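Long-range contacts in cellulosomal scaffoldin (Acetivibrio cellulolyticus, PDB 3ZUC), which binds crystalline cellulose through this family 3b carbohydrate-binding module, one part of the major scaffoldin ScaA of the cellulosome: residues Gln18-Tyr23 / Ser113-Tyr118; Thr72-Asn77 / Asp84-Ile89. One frame throughout, in Å; residues are numbered along the deposited sequence. Where two conformers were deposited one is given.

Interaction 1: residues Gln18-Tyr23 / Ser113-Tyr118; sequences QSNSIY and SDWTNY
Ile22 CG1 and Tyr118 CG each lie anti to the carbonyl carbon, beside the backbone N (chi1 -64° and -63°). Ile22 stays extended at chi2 (173°), which carries CD1 over the centre of the Tyr118 ring. This CH-pi contact measures 3.8 Å from Ile22 CD1 to the centroid of the Tyr118 ring. The two side chains cross at about a right angle. At the ring edge, in plane, lies Ser19 O, 3.5 Å from Tyr118 CD2. Ser19 O accepts from Tyr118 N at 2.8 Å, and Ser19 N gives a bond of 3.1 Å back to Tyr118 O. Ser19 OG donates to Ser21 O at 2.7 Å, on a lone pair in the carbonyl plane. Farther along, in the conformer given, Ser21 OG comes obliquely to the indole, 3.4 Å from Trp115 CZ3. One water donates to both Asn20 O and Thr116 O; another joins Asn20 ND2 to Trp115 O. The Tyr118 hydroxyl is held by Gln55, and Lys112 makes a cation-pi contact with the ring. Ser19 and Tyr118 form a hydrogen-bonded pair in a short two-strand antiparallel sheet, which leads directly into Asn119 of the calcium site.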
loop_
_atom_site.group_PDB
_atom_site.type_symbol
_atom_site.label_atom_id
_atom_site.label_comp_id
_atom_site.label_asym_id
_atom_site.label_seq_id
_atom_site.Cartn_x
_atom_site.Cartn_y
_atom_site.Cartn_z
ATOM N N GLN A 18 13.750 12.110 7.059
ATOM C CA GLN A 18 14.148 12.736 5.810
ATOM C C GLN A 18 14.651 11.618 4.928
ATOM O O GLN A 18 15.691 11.051 5.207
ATOM C CB GLN A 18 15.227 13.793 6.035
ATOM C CG GLN A 18 14.741 14.948 6.882
ATOM C CD GLN A 18 13.683 15.809 6.203
ATOM O OE1 GLN A 18 13.786 16.118 5.012
ATOM N NE2 GLN A 18 12.671 16.219 6.970
ATOM N N SER A 19 13.888 11.258 3.908
ATOM C CA SER A 19 14.175 10.066 3.124
ATOM C C SER A 19 13.911 10.333 1.657
ATOM O O SER A 19 12.892 10.925 1.319
ATOM C CB SER A 19 13.294 8.932 3.622
ATOM O OG SER A 19 13.674 7.705 3.026
ATOM N N ASN A 20 14.787 9.859 0.775
ATOM C CA ASN A 20 14.565 10.008 -0.650
ATOM C C ASN A 20 13.663 8.927 -1.228
ATOM O O ASN A 20 13.389 8.932 -2.412
ATOM C CB ASN A 20 15.887 10.093 -1.414
ATOM C CG ASN A 20 16.689 8.813 -1.342
ATOM O OD1 ASN A 20 16.174 7.749 -0.993
ATOM N ND2 ASN A 20 17.944 8.902 -1.712
ATOM N N SER A 21 13.181 8.005 -0.400
ATOM C CA SER A 21 12.272 6.960 -0.833
ATOM C C SER A 21 11.345 6.606 0.313
ATOM O O SER A 21 11.663 6.797 1.491
ATOM C CB SER A 21 13.043 5.702 -1.241
ATOM O OG SER A 21 13.908 5.930 -2.344
ATOM N N ILE A 22 10.207 6.037 -0.056
ATOM C CA ILE A 22 9.265 5.474 0.886
ATOM C C ILE A 22 9.163 3.981 0.539
ATOM O O ILE A 22 9.178 3.590 -0.629
ATOM C CB ILE A 22 7.924 6.240 0.855
ATOM C CG1 ILE A 22 8.184 7.681 1.338
ATOM C CG2 ILE A 22 6.892 5.565 1.737
ATOM C CD1 ILE A 22 7.012 8.629 1.225
ATOM N N TYR A 23 9.086 3.152 1.580
ATOM C CA TYR A 23 9.302 1.697 1.471
ATOM C C TYR A 23 8.128 0.893 2.049
ATOM O O TYR A 23 8.264 0.184 3.048
ATOM C CB TYR A 23 10.570 1.310 2.243
ATOM C CG TYR A 23 11.871 1.947 1.809
ATOM C CD1 TYR A 23 12.249 3.218 2.233
ATOM C CD2 TYR A 23 12.784 1.237 1.048
ATOM C CE1 TYR A 23 13.486 3.761 1.880
ATOM C CE2 TYR A 23 13.991 1.769 0.687
ATOM C CZ TYR A 23 14.353 3.033 1.108
ATOM O OH TYR A 23 15.582 3.509 0.745
ATOM N N SER A 113 11.140 11.815 -9.259
ATOM C CA SER A 113 11.953 11.724 -10.472
ATOM C C SER A 113 13.341 12.315 -10.312
ATOM O O SER A 113 14.266 11.880 -11.003
ATOM C CB SER A 113 11.233 12.411 -11.614
ATOM O OG SER A 113 11.027 13.768 -11.268
ATOM N N ASP A 114 13.472 13.325 -9.452
ATOM C CA ASP A 114 14.728 13.998 -9.184
ATOM C C ASP A 114 15.374 13.521 -7.883
ATOM O O ASP A 114 16.409 14.080 -7.490
ATOM C CB ASP A 114 14.544 15.521 -9.198
ATOM C CG ASP A 114 13.552 16.033 -8.169
ATOM O OD1 ASP A 114 13.078 15.234 -7.325
ATOM O OD2 ASP A 114 13.261 17.256 -8.229
ATOM N N TRP A 115 14.808 12.484 -7.256
ATOM C CA TRP A 115 15.377 11.872 -6.059
ATOM C C TRP A 115 15.485 12.831 -4.887
ATOM O O TRP A 115 16.234 12.596 -3.950
ATOM C CB TRP A 115 16.683 11.099 -6.390
ATOM C CG TRP A 115 16.328 9.885 -7.187
ATOM C CD1 TRP A 115 16.164 9.789 -8.538
ATOM C CD2 TRP A 115 15.986 8.615 -6.656
ATOM N NE1 TRP A 115 15.754 8.511 -8.882
ATOM C CE2 TRP A 115 15.625 7.778 -7.732
ATOM C CE3 TRP A 115 15.943 8.103 -5.364
ATOM C CZ2 TRP A 115 15.271 6.449 -7.549
ATOM C CZ3 TRP A 115 15.581 6.783 -5.190
ATOM C CH2 TRP A 115 15.250 5.985 -6.274
ATOM N N THR A 116 14.659 13.869 -4.892
ATOM C CA THR A 116 14.602 14.782 -3.762
ATOM C C THR A 116 13.800 14.184 -2.591
ATOM O O THR A 116 13.066 13.199 -2.720
ATOM C CB THR A 116 14.058 16.161 -4.193
ATOM O OG1 THR A 116 12.761 16.009 -4.784
ATOM C CG2 THR A 116 15.042 16.851 -5.162
ATOM N N ASN A 117 13.958 14.768 -1.415
ATOM C CA ASN A 117 13.484 14.145 -0.197
ATOM C C ASN A 117 12.000 14.306 0.083
ATOM O O ASN A 117 11.363 15.305 -0.276
ATOM C CB ASN A 117 14.259 14.662 1.007
ATOM C CG ASN A 117 15.693 14.166 1.038
ATOM O OD1 ASN A 117 16.018 13.108 0.509
ATOM N ND2 ASN A 117 16.557 14.947 1.652
ATOM N N TYR A 118 11.488 13.309 0.787
ATOM C CA TYR A 118 10.254 13.319 1.535
ATOM C C TYR A 118 10.539 13.592 3.021
ATOM O O TYR A 118 11.637 13.314 3.495
ATOM C CB TYR A 118 9.598 11.943 1.475
ATOM C CG TYR A 118 9.184 11.467 0.108
ATOM C CD1 TYR A 118 7.977 11.854 -0.445
ATOM C CD2 TYR A 118 9.973 10.597 -0.617
ATOM C CE1 TYR A 118 7.564 11.379 -1.682
ATOM C CE2 TYR A 118 9.578 10.126 -1.843
ATOM C CZ TYR A 118 8.362 10.498 -2.377
ATOM O OH TYR A 118 8.010 10.015 -3.613
HETATM O O HOH W 1 15.370 16.948 3.380
HETATM O O HOH W 2 12.805 10.883 -4.205
HETATM O O HOH W 3 18.453 11.517 -3.040
#

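Interaction 2: residues Thr72-Asn77 / Asp84-Ile89; sequences TFVKMN and DQYLEI
Val74 lies alongside Tyr86, both side chains pointing the same way. Val74 CB stands over one face of the ring, offset toward the rim, 3.5 Å from Tyr86 CZ. From there the branches part. Val74 CG1, anti to the backbone N (chi1 -175°), runs to the phenol end and meets Tyr86 OH at 3.5 Å. Val74 CG2 covers the ring side at Tyr86 CE2, 3.7 Å away. The ring edge receives Met76 SD, 3.8 Å from Tyr86 CD1, in a Met-aromatic contact. His44 stacks on the Tyr86 ring as well. Under these side chains the backbones pair through Val74 N to Tyr86 O and Tyr86 N to Val74 O, both 2.9 Å. Met76 N also donates to Asp84 O; the donor sits above the carbonyl plane, 58° out of it. On the other face of the sheet, Leu87 CD1 sits over the Phe73 ring, 3.8 Å from Phe73 CZ. Lys75 and Gln85 run side by side there. Asp52 forms a salt bridge with Lys75 NZ and accepts a hydrogen bond from Gln85 NE2. A water also bridges Lys75 NZ and Gln85 OE1. The strands form an antiparallel beta hairpin, and Asp84 and Gln85 make a classic bulge opposite Phe47 on the neighbouring strand.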
loop_
_atom_site.group_PDB
_atom_site.type_symbol
_atom_site.label_atom_id
_atom_site.label_comp_id
_atom_site.label_asym_id
_atom_site.label_seq_id
_atom_site.Cartn_x
_atom_site.Cartn_y
_atom_site.Cartn_z
ATOM N N THR A 72 0.259 3.817 -8.922
ATOM C CA THR A 72 0.031 5.149 -9.445
ATOM C C THR A 72 -0.190 6.101 -8.277
ATOM O O THR A 72 -0.416 5.668 -7.146
ATOM C CB THR A 72 -1.166 5.190 -10.394
ATOM O OG1 THR A 72 -2.300 4.699 -9.695
ATOM C CG2 THR A 72 -0.930 4.392 -11.658
ATOM N N PHE A 73 -0.092 7.392 -8.560
ATOM C CA PHE A 73 -0.200 8.435 -7.535
ATOM C C PHE A 73 -1.373 9.337 -7.853
ATOM O O PHE A 73 -1.543 9.769 -8.998
ATOM C CB PHE A 73 1.104 9.233 -7.459
ATOM C CG PHE A 73 2.247 8.357 -7.057
ATOM C CD1 PHE A 73 2.959 7.638 -8.006
ATOM C CD2 PHE A 73 2.553 8.171 -5.721
ATOM C CE1 PHE A 73 3.957 6.756 -7.625
ATOM C CE2 PHE A 73 3.555 7.292 -5.346
ATOM C CZ PHE A 73 4.241 6.584 -6.302
ATOM N N VAL A 74 -2.149 9.643 -6.819
ATOM C CA VAL A 74 -3.367 10.425 -6.944
ATOM C C VAL A 74 -3.330 11.528 -5.895
ATOM O O VAL A 74 -2.864 11.306 -4.784
ATOM C CB VAL A 74 -4.618 9.524 -6.725
ATOM C CG1 VAL A 74 -5.897 10.324 -6.967
ATOM C CG2 VAL A 74 -4.553 8.308 -7.622
ATOM N N LYS A 75 -3.826 12.717 -6.230
ATOM C CA LYS A 75 -3.931 13.785 -5.246
ATOM C C LYS A 75 -5.163 13.598 -4.378
ATOM O O LYS A 75 -6.246 13.258 -4.865
ATOM C CB LYS A 75 -4.019 15.158 -5.917
ATOM C CG LYS A 75 -2.969 15.467 -6.914
ATOM C CD LYS A 75 -1.678 15.522 -6.266
ATOM C CE LYS A 75 -0.711 16.507 -6.949
ATOM N NZ LYS A 75 -0.117 15.871 -8.118
ATOM N N MET A 76 -5.007 13.861 -3.081
ATOM C CA MET A 76 -6.147 14.002 -2.198
ATOM C C MET A 76 -6.881 15.275 -2.545
ATOM O O MET A 76 -6.275 16.290 -2.892
ATOM C CB MET A 76 -5.688 14.074 -0.759
ATOM C CG MET A 76 -5.145 12.797 -0.250
ATOM S SD MET A 76 -6.385 11.533 0.060
ATOM C CE MET A 76 -7.207 12.258 1.462
ATOM N N ASN A 77 -8.208 15.225 -2.482
ATOM C CA ASN A 77 -9.038 16.414 -2.757
ATOM C C ASN A 77 -10.279 16.393 -1.902
ATOM O O ASN A 77 -11.140 15.558 -2.121
ATOM C CB ASN A 77 -9.489 16.442 -4.223
ATOM C CG ASN A 77 -10.079 17.779 -4.627
ATOM O OD1 ASN A 77 -10.690 18.488 -3.818
ATOM N ND2 ASN A 77 -9.925 18.117 -5.894
ATOM N N ASP A 84 -1.797 14.629 1.388
ATOM C CA ASP A 84 -2.076 15.377 0.177
ATOM C C ASP A 84 -2.021 14.506 -1.075
ATOM O O ASP A 84 -2.472 14.961 -2.126
ATOM C CB ASP A 84 -1.289 16.683 0.049
ATOM C CG ASP A 84 0.204 16.516 0.033
ATOM O OD1 ASP A 84 0.720 15.496 -0.442
ATOM O OD2 ASP A 84 0.871 17.423 0.588
ATOM N N GLN A 85 -1.567 13.255 -0.954
ATOM C CA GLN A 85 -1.531 12.300 -2.053
ATOM C C GLN A 85 -1.717 10.907 -1.510
ATOM O O GLN A 85 -1.541 10.659 -0.315
ATOM C CB GLN A 85 -0.194 12.342 -2.823
ATOM C CG GLN A 85 0.104 13.695 -3.424
ATOM C CD GLN A 85 1.154 13.664 -4.502
ATOM O OE1 GLN A 85 1.511 12.603 -5.031
ATOM N NE2 GLN A 85 1.601 14.841 -4.903
ATOM N N TYR A 86 -2.026 9.974 -2.405
ATOM C CA TYR A 86 -1.892 8.569 -2.094
ATOM C C TYR A 86 -1.277 7.812 -3.252
ATOM O O TYR A 86 -1.471 8.135 -4.421
ATOM C CB TYR A 86 -3.216 7.929 -1.658
ATOM C CG TYR A 86 -4.378 7.993 -2.626
ATOM C CD1 TYR A 86 -5.246 9.066 -2.598
ATOM C CD2 TYR A 86 -4.663 6.960 -3.507
ATOM C CE1 TYR A 86 -6.385 9.107 -3.413
ATOM C CE2 TYR A 86 -5.787 7.004 -4.338
ATOM C CZ TYR A 86 -6.644 8.078 -4.281
ATOM O OH TYR A 86 -7.782 8.114 -5.079
ATOM N N LEU A 87 -0.531 6.779 -2.885
ATOM C CA LEU A 87 -0.142 5.692 -3.770
ATOM C C LEU A 87 -1.290 4.705 -3.826
ATOM O O LEU A 87 -1.797 4.299 -2.778
ATOM C CB LEU A 87 1.087 5.004 -3.183
ATOM C CG LEU A 87 1.460 3.644 -3.775
ATOM C CD1 LEU A 87 1.922 3.733 -5.204
ATOM C CD2 LEU A 87 2.485 2.952 -2.895
ATOM N N GLU A 88 -1.673 4.293 -5.026
ATOM C CA GLU A 88 -2.633 3.222 -5.228
ATOM C C GLU A 88 -1.925 2.062 -5.925
ATOM O O GLU A 88 -1.405 2.222 -7.035
ATOM C CB GLU A 88 -3.828 3.686 -6.073
ATOM C CG GLU A 88 -4.846 2.587 -6.308
ATOM C CD GLU A 88 -6.140 3.138 -6.868
ATOM O OE1 GLU A 88 -6.961 3.688 -6.109
ATOM O OE2 GLU A 88 -6.331 3.048 -8.092
ATOM N N ILE A 89 -1.885 0.916 -5.251
ATOM C CA ILE A 89 -1.301 -0.305 -5.776
ATOM C C ILE A 89 -2.413 -1.179 -6.334
ATOM O O ILE A 89 -3.456 -1.346 -5.697
ATOM C CB ILE A 89 -0.529 -1.052 -4.677
ATOM C CG1 ILE A 89 0.644 -0.217 -4.172
ATOM C CG2 ILE A 89 -0.059 -2.409 -5.163
ATOM C CD1 ILE A 89 1.295 -0.760 -2.927
HETATM O O HOH W 4 -2.409 1.814 -9.600
HETATM O O HOH W 5 0.869 13.084 -7.796
#

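Along the chain, both segments of interaction 2 fall between the two segments of interaction 1. The centres are about 16 Å apart and the nearest atoms about 6 Å, so the two do not touch. They also belong to different sheets. Interaction 1 pairs strand 18-19 with the start of 118-119. Interaction 2 is the hairpin 69-80 and 83-91, at one side of a five-stranded antiparallel sheet of the beta-sandwich. Strand 42-47, next to 83-91 in that sheet, is touched by both: its Phe47 also meets Tyr118. Side chain to side chain, Gln18 lies about 4 Å from Asn119, and Asp84 about 4 Å from Thr48, both calcium ligands. Interaction 1 is thus a small sheet beside the calcium site of this CBM3 module.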